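Local structure of DUF1116 domain-containing protein (Enterococcus faecalis, 3CLQ) at residues B[19-24]-B[365-370]; B[319-324]-B[358-363]; B[74-79]-B[83-88]; B[44-49]-B[67-72]. The protein is of unknown function, but belongs to the AllG family and may be related to the subunit AllG of oxamate carbamoyltransferase. One frame throughout, in Å; residues are numbered along the deposited sequence.

Interaction 1: B[19-24]-B[365-370]; sequences TRIIQS and IPTGID
Ile22 and Thr367 bring the last turns of helix 6-23 up against strand 363-369, their CA atoms 7.7 Å apart; one step along, the CA atoms of Ile21 and Gly368 are separated by 8.1 Å. No hydrogen bond spans the gap; the contact is by side chains alone. Ile21 starts out toward the strand and touches with its short branch: CG2 meets Thr367 CG2 at 3.7 Å. With CG1 anti to the carbonyl carbon (chi1 -59°), CG2 lies anti to the backbone N, and the two side chains lie alongside, running opposite ways, instead of meeting head on. Ile22 adds a looser touch, its CG1 4.3 Å from Thr367 OG1. That hydroxyl is bonded to Lys350 O on the next strand, so Thr367 gives its methyl to the helix and its oxygen to the sheet. The helix ends at Gln23, and Ser24, the first residue past it, bonds to Arg20 O through both OG and N, the hydroxyl coming from above the carbonyl plane. The contact is buried: Leu245 of helix 234-247 packs on Ile21, Val18 of helix 6-23 also touches Thr367, and strand 348-352 flanks it with Asn352 against Ile22 and Thr367.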
loop_
_atom_site.group_PDB
_atom_site.type_symbol
_atom_site.label_atom_id
_atom_site.label_comp_id
_atom_site.label_asym_id
_atom_site.label_seq_id
_atom_site.Cartn_x
_atom_site.Cartn_y
_atom_site.Cartn_z
ATOM N N THR B 19 27.993 -3.708 4.451
ATOM C CA THR B 19 27.613 -2.819 5.539
ATOM C C THR B 19 27.332 -1.437 5.009
ATOM O O THR B 19 26.468 -0.752 5.532
ATOM C CB THR B 19 28.668 -2.725 6.661
ATOM O OG1 THR B 19 28.788 -3.995 7.302
ATOM C CG2 THR B 19 28.227 -1.726 7.723
ATOM N N ARG B 20 28.048 -1.011 3.978
ATOM C CA ARG B 20 27.731 0.279 3.415
ATOM C C ARG B 20 26.344 0.219 2.793
ATOM O O ARG B 20 25.465 0.988 3.155
ATOM C CB ARG B 20 28.767 0.733 2.418
ATOM C CG ARG B 20 30.118 1.001 3.041
ATOM C CD ARG B 20 30.921 1.897 2.142
ATOM N NE ARG B 20 31.565 2.938 2.926
ATOM C CZ ARG B 20 31.776 4.189 2.520
ATOM N NH1 ARG B 20 31.389 4.603 1.317
ATOM N NH2 ARG B 20 32.384 5.029 3.336
ATOM N N ILE B 21 26.132 -0.743 1.919
ATOM C CA ILE B 21 24.870 -0.903 1.234
ATOM C C ILE B 21 23.708 -0.910 2.210
ATOM O O ILE B 21 22.764 -0.129 2.075
ATOM C CB ILE B 21 24.915 -2.206 0.429
ATOM C CG1 ILE B 21 26.065 -2.140 -0.577
ATOM C CG2 ILE B 21 23.566 -2.523 -0.242
ATOM C CD1 ILE B 21 26.436 -3.498 -1.197
ATOM N N ILE B 22 23.781 -1.773 3.214
ATOM C CA ILE B 22 22.670 -1.910 4.169
ATOM C C ILE B 22 22.420 -0.624 4.935
ATOM O O ILE B 22 21.271 -0.228 5.144
ATOM C CB ILE B 22 22.940 -3.048 5.173
ATOM C CG1 ILE B 22 22.709 -4.410 4.519
ATOM C CG2 ILE B 22 22.096 -2.891 6.447
ATOM C CD1 ILE B 22 23.364 -5.544 5.276
ATOM N N GLN B 23 23.489 0.041 5.360
ATOM C CA GLN B 23 23.334 1.250 6.164
ATOM C C GLN B 23 23.168 2.560 5.389
ATOM O O GLN B 23 22.902 3.595 5.994
ATOM C CB GLN B 23 24.494 1.377 7.130
ATOM C CG GLN B 23 24.583 0.206 8.046
ATOM C CD GLN B 23 25.669 0.365 9.082
ATOM O OE1 GLN B 23 25.671 -0.337 10.090
ATOM N NE2 GLN B 23 26.595 1.283 8.845
ATOM N N SER B 24 23.371 2.544 4.074
ATOM C CA SER B 24 23.041 3.709 3.282
ATOM C C SER B 24 21.613 4.104 3.552
ATOM O O SER B 24 20.766 3.254 3.814
ATOM C CB SER B 24 23.176 3.421 1.815
ATOM O OG SER B 24 24.534 3.299 1.493
ATOM N N ILE B 365 15.796 -8.635 3.340
ATOM C CA ILE B 365 16.040 -8.926 1.948
ATOM C C ILE B 365 17.485 -9.418 1.747
ATOM O O ILE B 365 18.370 -9.053 2.527
ATOM C CB ILE B 365 15.759 -7.717 1.118
ATOM C CG1 ILE B 365 16.492 -6.507 1.706
ATOM C CG2 ILE B 365 14.288 -7.460 1.135
ATOM C CD1 ILE B 365 16.561 -5.313 0.763
ATOM N N PRO B 366 17.724 -10.260 0.720
ATOM C CA PRO B 366 19.069 -10.817 0.548
ATOM C C PRO B 366 19.979 -9.835 -0.147
ATOM O O PRO B 366 19.745 -9.479 -1.304
ATOM C CB PRO B 366 18.848 -12.045 -0.321
ATOM C CG PRO B 366 17.495 -11.850 -0.974
ATOM C CD PRO B 366 16.786 -10.704 -0.325
ATOM N N THR B 367 21.021 -9.407 0.558
ATOM C CA THR B 367 21.885 -8.338 0.072
ATOM C C THR B 367 23.319 -8.769 -0.221
ATOM O O THR B 367 23.935 -9.476 0.578
ATOM C CB THR B 367 22.015 -7.251 1.130
ATOM O OG1 THR B 367 20.872 -7.287 1.981
ATOM C CG2 THR B 367 22.139 -5.905 0.492
ATOM N N GLY B 368 23.859 -8.277 -1.339
ATOM C CA GLY B 368 25.264 -8.426 -1.642
ATOM C C GLY B 368 25.525 -9.694 -2.412
ATOM O O GLY B 368 26.110 -10.642 -1.882
ATOM N N ILE B 369 25.057 -9.696 -3.659
ATOM C CA ILE B 369 25.350 -10.745 -4.624
ATOM C C ILE B 369 26.837 -10.879 -4.766
ATOM O O ILE B 369 27.510 -9.933 -5.184
ATOM C CB ILE B 369 24.809 -10.411 -6.026
ATOM C CG1 ILE B 369 23.276 -10.384 -5.996
ATOM C CG2 ILE B 369 25.278 -11.447 -6.992
ATOM C CD1 ILE B 369 22.638 -9.470 -7.007
ATOM N N ASP B 370 27.338 -12.057 -4.425
ATOM C CA ASP B 370 28.745 -12.298 -4.330
ATOM C C ASP B 370 29.186 -13.170 -5.501
ATOM O O ASP B 370 28.794 -14.342 -5.620
ATOM C CB ASP B 370 29.035 -12.975 -2.996
ATOM C CG ASP B 370 30.459 -13.472 -2.885
ATOM O OD1 ASP B 370 30.903 -13.705 -1.743
ATOM O OD2 ASP B 370 31.148 -13.634 -3.928
#

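Interaction 2: B[319-324]-B[358-363]; sequences AMAAAP and PVLDFM
Ala321, the residue that meets both Val359 and Leu360, sits in a 3-10 turn whose shortest bond runs from Ala322 N to Ala319 O at 2.7 Å; Ala323 N follows with a 2.9 Å bond to Met320 O. Ser341 OG of helix 334-343 bonds to Ala321 N, which anchors the same residue to that helix. Its methyl points at the 358-363 loop and is met there by Leu360 CD2, 3.5 Å from Ala321 CB. Val359 arrives beside it: CG1 lies 3.5 Å from Ala321 O and 4.2 Å from Ala321 CB, so one methyl touches both the carbonyl oxygen and, more loosely, the side chain of the alanine. A chi1 of 75° sets that branch between the backbone N and the carbonyl carbon of Val359. No hydrogen bond joins the two segments. The loop holds its own shape through Met363 N bonding to Leu360 O, while the ring of Phe362 folds back with one face over Pro358 CA. Across the dimer interface, Pro324 and Pro358 each pack on the other's counterpart in the second subunit, whose Pro328 also touches Phe362. Asp361 and Phe362, both with positive phi, are the middle residues of a type I' turn from Leu360 to Met363. That turn belongs to the connection of a beta hairpin, in which strand 356-357 pairs antiparallel with 363-369, Met363 bonding to Ile357.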
loop_
_atom_site.group_PDB
_atom_site.type_symbol
_atom_site.label_atom_id
_atom_site.label_comp_id
_atom_site.label_asym_id
_atom_site.label_seq_id
_atom_site.Cartn_x
_atom_site.Cartn_y
_atom_site.Cartn_z
ATOM N N ALA B 319 12.950 -10.045 -4.015
ATOM C CA ALA B 319 11.888 -9.910 -3.015
ATOM C C ALA B 319 10.595 -10.534 -3.484
ATOM O O ALA B 319 9.612 -10.466 -2.802
ATOM C CB ALA B 319 11.661 -8.472 -2.641
HETATM N N MSE B 320 10.606 -11.139 -4.657
HETATM C CA MSE B 320 9.447 -11.835 -5.186
HETATM C C MSE B 320 8.407 -12.181 -4.120
HETATM O O MSE B 320 7.252 -11.810 -4.238
HETATM C CB MSE B 320 9.929 -13.111 -5.849
HETATM C CG MSE B 320 9.331 -13.413 -7.194
HETATM SE SE MSE B 320 10.141 -15.055 -7.899
HETATM C CE MSE B 320 8.613 -15.546 -9.051
ATOM N N ALA B 321 8.823 -12.881 -3.071
ATOM C CA ALA B 321 7.893 -13.402 -2.059
ATOM C C ALA B 321 6.953 -12.369 -1.454
ATOM O O ALA B 321 5.870 -12.710 -0.999
ATOM C CB ALA B 321 8.654 -14.089 -0.947
ATOM N N ALA B 322 7.382 -11.120 -1.426
ATOM C CA ALA B 322 6.639 -10.040 -0.786
ATOM C C ALA B 322 5.431 -9.608 -1.608
ATOM O O ALA B 322 4.575 -8.882 -1.120
ATOM C CB ALA B 322 7.540 -8.858 -0.578
ATOM N N ALA B 323 5.351 -10.081 -2.845
ATOM C CA ALA B 323 4.428 -9.518 -3.790
ATOM C C ALA B 323 3.661 -10.599 -4.512
ATOM O O ALA B 323 3.767 -10.711 -5.749
ATOM C CB ALA B 323 5.202 -8.700 -4.788
ATOM N N PRO B 324 2.886 -11.405 -3.763
ATOM C CA PRO B 324 2.138 -12.450 -4.412
ATOM C C PRO B 324 1.187 -11.895 -5.466
ATOM O O PRO B 324 0.760 -12.626 -6.334
ATOM C CB PRO B 324 1.361 -13.102 -3.262
ATOM C CG PRO B 324 1.325 -12.109 -2.208
ATOM C CD PRO B 324 2.648 -11.391 -2.320
ATOM N N PRO B 358 7.526 -9.854 5.154
ATOM C CA PRO B 358 6.628 -10.389 6.168
ATOM C C PRO B 358 6.357 -11.891 6.009
ATOM O O PRO B 358 6.595 -12.674 6.938
ATOM C CB PRO B 358 5.357 -9.588 5.935
ATOM C CG PRO B 358 5.854 -8.301 5.410
ATOM C CD PRO B 358 6.938 -8.695 4.472
ATOM N N VAL B 359 5.877 -12.298 4.843
ATOM C CA VAL B 359 5.494 -13.700 4.698
ATOM C C VAL B 359 6.652 -14.674 5.020
ATOM O O VAL B 359 6.413 -15.790 5.444
ATOM C CB VAL B 359 4.844 -13.999 3.321
ATOM C CG1 VAL B 359 5.888 -14.025 2.236
ATOM C CG2 VAL B 359 4.046 -15.304 3.383
ATOM N N LEU B 360 7.897 -14.248 4.830
ATOM C CA LEU B 360 9.044 -15.071 5.248
ATOM C C LEU B 360 9.506 -14.725 6.673
ATOM O O LEU B 360 10.700 -14.496 6.911
ATOM C CB LEU B 360 10.202 -14.900 4.272
ATOM C CG LEU B 360 10.276 -15.834 3.053
ATOM C CD1 LEU B 360 9.044 -16.755 2.893
ATOM C CD2 LEU B 360 10.571 -15.070 1.784
ATOM N N ASP B 361 8.549 -14.655 7.601
ATOM C CA ASP B 361 8.836 -14.349 9.001
ATOM C C ASP B 361 9.735 -13.119 9.159
ATOM O O ASP B 361 10.564 -13.064 10.074
ATOM C CB ASP B 361 9.507 -15.548 9.686
ATOM C CG ASP B 361 8.612 -16.784 9.743
ATOM O OD1 ASP B 361 7.363 -16.633 9.848
ATOM O OD2 ASP B 361 9.172 -17.912 9.708
ATOM N N PHE B 362 9.585 -12.144 8.265
ATOM C CA PHE B 362 10.391 -10.924 8.320
ATOM C C PHE B 362 11.900 -11.163 8.185
ATOM O O PHE B 362 12.681 -10.565 8.935
ATOM C CB PHE B 362 10.100 -10.158 9.619
ATOM C CG PHE B 362 8.672 -9.824 9.780
ATOM C CD1 PHE B 362 8.180 -8.594 9.340
ATOM C CD2 PHE B 362 7.787 -10.761 10.312
ATOM C CE1 PHE B 362 6.837 -8.296 9.468
ATOM C CE2 PHE B 362 6.433 -10.479 10.438
ATOM C CZ PHE B 362 5.949 -9.251 10.011
HETATM N N MSE B 363 12.319 -12.025 7.256
HETATM C CA MSE B 363 13.740 -12.090 6.944
HETATM C C MSE B 363 14.111 -10.808 6.216
HETATM O O MSE B 363 13.285 -10.225 5.531
HETATM C CB MSE B 363 14.121 -13.345 6.138
HETATM C CG MSE B 363 13.693 -13.333 4.697
HETATM SE SE MSE B 363 14.648 -14.567 3.465
HETATM C CE MSE B 363 14.416 -13.590 1.807
#

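Interaction 3: B[74-79]-B[83-88]; sequences GLAKDL and DRVARS
Only a few residues separate Val85 from the loop it packs on, the loop that leads into its own helix: the residues before helix 79-87 pass beside its second turn, at Val85, before entering it. Val85 CG2 touches a carbonyl and a methyl at once, with Leu75 O and Ala76 CB each 3.8 Å away. With Val85 CG1 anti to the backbone N (chi1 -173°), CG2 is the branch left facing the loop. Ala76, buried, points its methyl at the helix, and its CA lies 7.0 Å from that of Val85. Leu75 lends mainly its carbonyl; its side chain stays further off and rests on Leu70 of helix 60-73. At the other end the segments are joined by the first-turn helical bond from Asp83 N to Leu79 O, 3.1 Å long. Asp78 stands at the N-cap, its OD1 accepting from Asp81 N. Asp81 OD2 accepts from Lys77 N, tying loop to helix, while its OD1 makes a salt bridge with Arg84 a turn on. Gly74, with positive phi, is the C-prime residue of a Schellman motif closing helix 60-73. The whole is a helix-loop-helix connection, one helix ended by a Schellman motif and the next begun by an aspartate N-cap.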
loop_
_atom_site.group_PDB
_atom_site.type_symbol
_atom_site.label_atom_id
_atom_site.label_comp_id
_atom_site.label_asym_id
_atom_site.label_seq_id
_atom_site.Cartn_x
_atom_site.Cartn_y
_atom_site.Cartn_z
ATOM N N GLY B 74 16.099 19.604 -29.039
ATOM C CA GLY B 74 16.041 20.588 -30.108
ATOM C C GLY B 74 17.281 20.509 -30.962
ATOM O O GLY B 74 17.690 21.500 -31.574
ATOM N N LEU B 75 17.881 19.324 -31.006
ATOM C CA LEU B 75 19.112 19.123 -31.769
ATOM C C LEU B 75 18.856 18.551 -33.179
ATOM O O LEU B 75 19.761 18.488 -34.007
ATOM C CB LEU B 75 20.113 18.268 -30.974
ATOM C CG LEU B 75 20.521 18.838 -29.605
ATOM C CD1 LEU B 75 21.486 17.912 -28.868
ATOM C CD2 LEU B 75 21.127 20.226 -29.741
ATOM N N ALA B 76 17.615 18.150 -33.445
ATOM C CA ALA B 76 17.206 17.797 -34.803
ATOM C C ALA B 76 15.736 18.120 -35.030
ATOM O O ALA B 76 14.906 18.002 -34.121
ATOM C CB ALA B 76 17.488 16.338 -35.093
ATOM N N LYS B 77 15.432 18.513 -36.261
ATOM C CA LYS B 77 14.106 18.962 -36.660
ATOM C C LYS B 77 13.075 17.840 -36.615
ATOM O O LYS B 77 11.892 18.101 -36.453
ATOM C CB LYS B 77 14.150 19.536 -38.093
ATOM C CG LYS B 77 15.431 20.279 -38.454
ATOM C CD LYS B 77 15.450 20.609 -39.958
ATOM C CE LYS B 77 16.825 21.136 -40.399
ATOM N NZ LYS B 77 16.904 21.250 -41.897
ATOM N N ASP B 78 13.522 16.597 -36.776
ATOM C CA ASP B 78 12.605 15.475 -36.952
ATOM C C ASP B 78 13.319 14.142 -36.868
ATOM O O ASP B 78 14.547 14.075 -36.848
ATOM C CB ASP B 78 11.891 15.578 -38.297
ATOM C CG ASP B 78 12.864 15.785 -39.458
ATOM O OD1 ASP B 78 13.439 14.777 -39.962
ATOM O OD2 ASP B 78 13.059 16.963 -39.875
ATOM N N LEU B 79 12.527 13.078 -36.842
ATOM C CA LEU B 79 13.037 11.740 -36.576
ATOM C C LEU B 79 14.118 11.324 -37.558
ATOM O O LEU B 79 15.281 11.154 -37.184
ATOM C CB LEU B 79 11.890 10.723 -36.568
ATOM C CG LEU B 79 11.267 10.353 -35.208
ATOM C CD1 LEU B 79 11.190 11.540 -34.236
ATOM C CD2 LEU B 79 9.893 9.702 -35.398
ATOM N N ASP B 83 18.193 10.696 -36.381
ATOM C CA ASP B 83 19.047 9.571 -36.731
ATOM C C ASP B 83 20.348 9.993 -37.453
ATOM O O ASP B 83 21.397 9.358 -37.289
ATOM C CB ASP B 83 18.261 8.566 -37.581
ATOM C CG ASP B 83 19.086 7.358 -37.960
ATOM O OD1 ASP B 83 19.978 6.983 -37.156
ATOM O OD2 ASP B 83 18.856 6.785 -39.059
ATOM N N ARG B 84 20.287 11.061 -38.248
ATOM C CA ARG B 84 21.499 11.548 -38.894
ATOM C C ARG B 84 22.458 12.202 -37.897
ATOM O O ARG B 84 23.659 11.931 -37.909
ATOM C CB ARG B 84 21.168 12.511 -40.033
ATOM C CG ARG B 84 22.307 12.719 -41.010
ATOM C CD ARG B 84 21.896 13.631 -42.165
ATOM N NE ARG B 84 21.312 14.871 -41.660
ATOM C CZ ARG B 84 19.999 15.078 -41.547
ATOM N NH1 ARG B 84 19.555 16.231 -41.060
ATOM N NH2 ARG B 84 19.126 14.130 -41.922
ATOM N N VAL B 85 21.925 13.057 -37.033
ATOM C CA VAL B 85 22.745 13.745 -36.034
ATOM C C VAL B 85 23.450 12.776 -35.077
ATOM O O VAL B 85 24.634 12.956 -34.750
ATOM C CB VAL B 85 21.901 14.736 -35.210
ATOM C CG1 VAL B 85 22.789 15.577 -34.293
ATOM C CG2 VAL B 85 21.083 15.618 -36.135
ATOM N N ALA B 86 22.717 11.753 -34.628
ATOM C CA ALA B 86 23.292 10.767 -33.713
ATOM C C ALA B 86 24.503 10.048 -34.321
ATOM O O ALA B 86 25.514 9.824 -33.637
ATOM C CB ALA B 86 22.227 9.764 -33.264
ATOM N N ARG B 87 24.389 9.712 -35.614
ATOM C CA ARG B 87 25.453 9.019 -36.356
ATOM C C ARG B 87 26.688 9.882 -36.647
ATOM O O ARG B 87 27.767 9.340 -36.915
ATOM C CB ARG B 87 24.909 8.453 -37.675
ATOM C CG ARG B 87 24.009 7.248 -37.508
ATOM C CD ARG B 87 23.491 6.754 -38.844
ATOM N NE ARG B 87 23.356 5.301 -38.833
ATOM C CZ ARG B 87 22.348 4.643 -38.263
ATOM N NH1 ARG B 87 21.370 5.302 -37.658
ATOM N NH2 ARG B 87 22.314 3.320 -38.291
ATOM N N SER B 88 26.524 11.210 -36.620
ATOM C CA SER B 88 27.652 12.134 -36.800
ATOM C C SER B 88 28.402 12.244 -35.480
ATOM O O SER B 88 27.840 11.953 -34.424
ATOM C CB SER B 88 27.156 13.517 -37.209
ATOM O OG SER B 88 26.377 14.082 -36.167
#

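Interaction 4: B[44-49]-B[67-72]; sequences TTILHA and QGALVF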
loop_
_atom_site.group_PDB
_atom_site.type_symbol
_atom_site.label_atom_id
_atom_site.label_comp_id
_atom_site.label_asym_id
_atom_site.label_seq_id
_atom_site.Cartn_x
_atom_site.Cartn_y
_atom_site.Cartn_z
ATOM N N THR B 44 25.338 18.394 -25.383
ATOM C CA THR B 44 25.358 17.446 -26.483
ATOM C C THR B 44 25.643 16.044 -25.938
ATOM O O THR B 44 26.244 15.207 -26.613
ATOM C CB THR B 44 26.411 17.845 -27.556
ATOM O OG1 THR B 44 27.734 17.653 -27.045
ATOM C CG2 THR B 44 26.244 19.307 -27.955
ATOM N N THR B 45 25.209 15.792 -24.712
ATOM C CA THR B 45 25.504 14.536 -24.055
ATOM C C THR B 45 24.195 13.832 -23.823
ATOM O O THR B 45 23.281 14.431 -23.268
ATOM C CB THR B 45 26.129 14.773 -22.667
ATOM O OG1 THR B 45 27.548 14.856 -22.777
ATOM C CG2 THR B 45 25.807 13.636 -21.740
ATOM N N ILE B 46 24.062 12.580 -24.248
ATOM C CA ILE B 46 22.867 11.857 -23.834
ATOM C C ILE B 46 23.111 10.449 -23.304
ATOM O O ILE B 46 23.974 9.714 -23.805
ATOM C CB ILE B 46 21.673 11.961 -24.826
ATOM C CG1 ILE B 46 21.704 10.886 -25.878
ATOM C CG2 ILE B 46 21.593 13.340 -25.482
ATOM C CD1 ILE B 46 20.610 11.121 -26.877
ATOM N N LEU B 47 22.360 10.124 -22.248
ATOM C CA LEU B 47 22.556 8.918 -21.460
ATOM C C LEU B 47 21.523 7.873 -21.799
ATOM O O LEU B 47 20.390 8.195 -22.145
ATOM C CB LEU B 47 22.453 9.233 -19.964
ATOM C CG LEU B 47 23.102 10.553 -19.557
ATOM C CD1 LEU B 47 23.209 10.687 -18.058
ATOM C CD2 LEU B 47 24.482 10.677 -20.207
ATOM N N HIS B 48 21.924 6.617 -21.648
ATOM C CA HIS B 48 21.088 5.467 -21.958
ATOM C C HIS B 48 21.259 4.430 -20.839
ATOM O O HIS B 48 22.171 4.548 -20.023
ATOM C CB HIS B 48 21.566 4.867 -23.287
ATOM C CG HIS B 48 23.018 4.504 -23.287
ATOM N ND1 HIS B 48 23.481 3.282 -22.854
ATOM C CD2 HIS B 48 24.117 5.208 -23.657
ATOM C CE1 HIS B 48 24.800 3.243 -22.959
ATOM N NE2 HIS B 48 25.212 4.401 -23.445
ATOM N N ALA B 49 20.418 3.398 -20.825
ATOM C CA ALA B 49 20.594 2.289 -19.888
ATOM C C ALA B 49 21.698 1.294 -20.313
ATOM O O ALA B 49 22.163 1.330 -21.451
ATOM C CB ALA B 49 19.273 1.558 -19.680
ATOM N N GLN B 67 16.322 9.406 -30.567
ATOM C CA GLN B 67 15.751 10.249 -31.614
ATOM C C GLN B 67 14.683 11.181 -31.082
ATOM O O GLN B 67 14.649 12.366 -31.431
ATOM C CB GLN B 67 15.177 9.391 -32.743
ATOM C CG GLN B 67 16.225 8.990 -33.777
ATOM C CD GLN B 67 15.804 7.778 -34.568
ATOM O OE1 GLN B 67 14.611 7.551 -34.794
ATOM N NE2 GLN B 67 16.782 6.979 -34.985
ATOM N N GLY B 68 13.808 10.630 -30.241
ATOM C CA GLY B 68 12.741 11.410 -29.646
ATOM C C GLY B 68 13.424 12.445 -28.789
ATOM O O GLY B 68 13.067 13.620 -28.803
ATOM N N ALA B 69 14.443 11.996 -28.069
ATOM C CA ALA B 69 15.164 12.849 -27.145
ATOM C C ALA B 69 15.753 14.019 -27.897
ATOM O O ALA B 69 15.561 15.179 -27.513
ATOM C CB ALA B 69 16.269 12.068 -26.459
ATOM N N LEU B 70 16.467 13.707 -28.969
ATOM C CA LEU B 70 17.126 14.732 -29.744
ATOM C C LEU B 70 16.136 15.779 -30.236
ATOM O O LEU B 70 16.410 16.981 -30.175
ATOM C CB LEU B 70 17.909 14.101 -30.895
ATOM C CG LEU B 70 19.442 13.987 -30.758
ATOM C CD1 LEU B 70 19.996 14.386 -29.391
ATOM C CD2 LEU B 70 19.937 12.608 -31.153
ATOM N N VAL B 71 14.973 15.332 -30.699
ATOM C CA VAL B 71 13.964 16.279 -31.148
ATOM C C VAL B 71 13.539 17.182 -30.001
ATOM O O VAL B 71 13.393 18.386 -30.172
ATOM C CB VAL B 71 12.740 15.587 -31.789
ATOM C CG1 VAL B 71 11.604 16.605 -32.030
ATOM C CG2 VAL B 71 13.146 14.929 -33.112
ATOM N N PHE B 72 13.352 16.592 -28.825
ATOM C CA PHE B 72 12.983 17.349 -27.634
ATOM C C PHE B 72 14.065 18.371 -27.231
ATOM O O PHE B 72 13.778 19.564 -27.074
ATOM C CB PHE B 72 12.638 16.384 -26.501
ATOM C CG PHE B 72 12.766 16.971 -25.125
ATOM C CD1 PHE B 72 11.712 17.676 -24.559
ATOM C CD2 PHE B 72 13.930 16.786 -24.383
ATOM C CE1 PHE B 72 11.821 18.199 -23.289
ATOM C CE2 PHE B 72 14.049 17.315 -23.123
ATOM C CZ PHE B 72 12.990 18.024 -22.571
#
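Ile46 gives up the most surface of the contact, and spends it on two residues of helix 60-73, Leu70 and Ala69. The reach is made by the tip of its long branch: CD1 stands 4.2 Å from Leu70 CD1 and 4.5 Å from Ala69 CB. A chi1 of 89° puts CG1 between the backbone N and the carbonyl carbon, and chi2 then extends the chain straight out toward the helix. Leu70 starts off to one flank, yet its end swings in and crosses Ile46 at about a right angle, while Ala69 faces the strand directly with its small methyl. The CA atoms of Ile46 and Ala69 are 8.4 Å apart, an apolar layer with no hydrogen bond across it. This is the strand-helix packing inside a beta-alpha-beta crossover: strand 45-48 runs parallel to strand 92-95, and helices 60-73 and 79-87 lie in the connection between them. Phe93 of that partner strand also touches Ile46, and the backbones of Ile46 and Thr92 are hydrogen-bonded. Further along the helix, Phe72 is turned to helix 146-168, where it touches Leu152, Ile153 and Arg156. At the far end of the strand segment His48 ND1 donates to Ala49 O at 2.7 Å, with the oxygen close to the imidazole plane.

From the N terminus, helix 6-23 opens the longest loop, which closes only when strand 363-369 returns to it in interaction 1. Inside it interactions 4, 3 and 2 follow in series, and none crosses another. Interaction 4 closes first, bringing helix 60-73 back onto strand 45-48. Interaction 3 then folds the next loop onto helix 79-87, and the two touch: Leu75 N lies 2.9 Å from Leu70 O, probably a hydrogen bond, the centres of the two interactions being about 10 Å apart. Much later, interaction 2 joins the loops at 319-324 and 358-363, and its second segment runs almost directly into interaction 1. Interactions 1 and 2 lie across the chain's centre from 3 and 4.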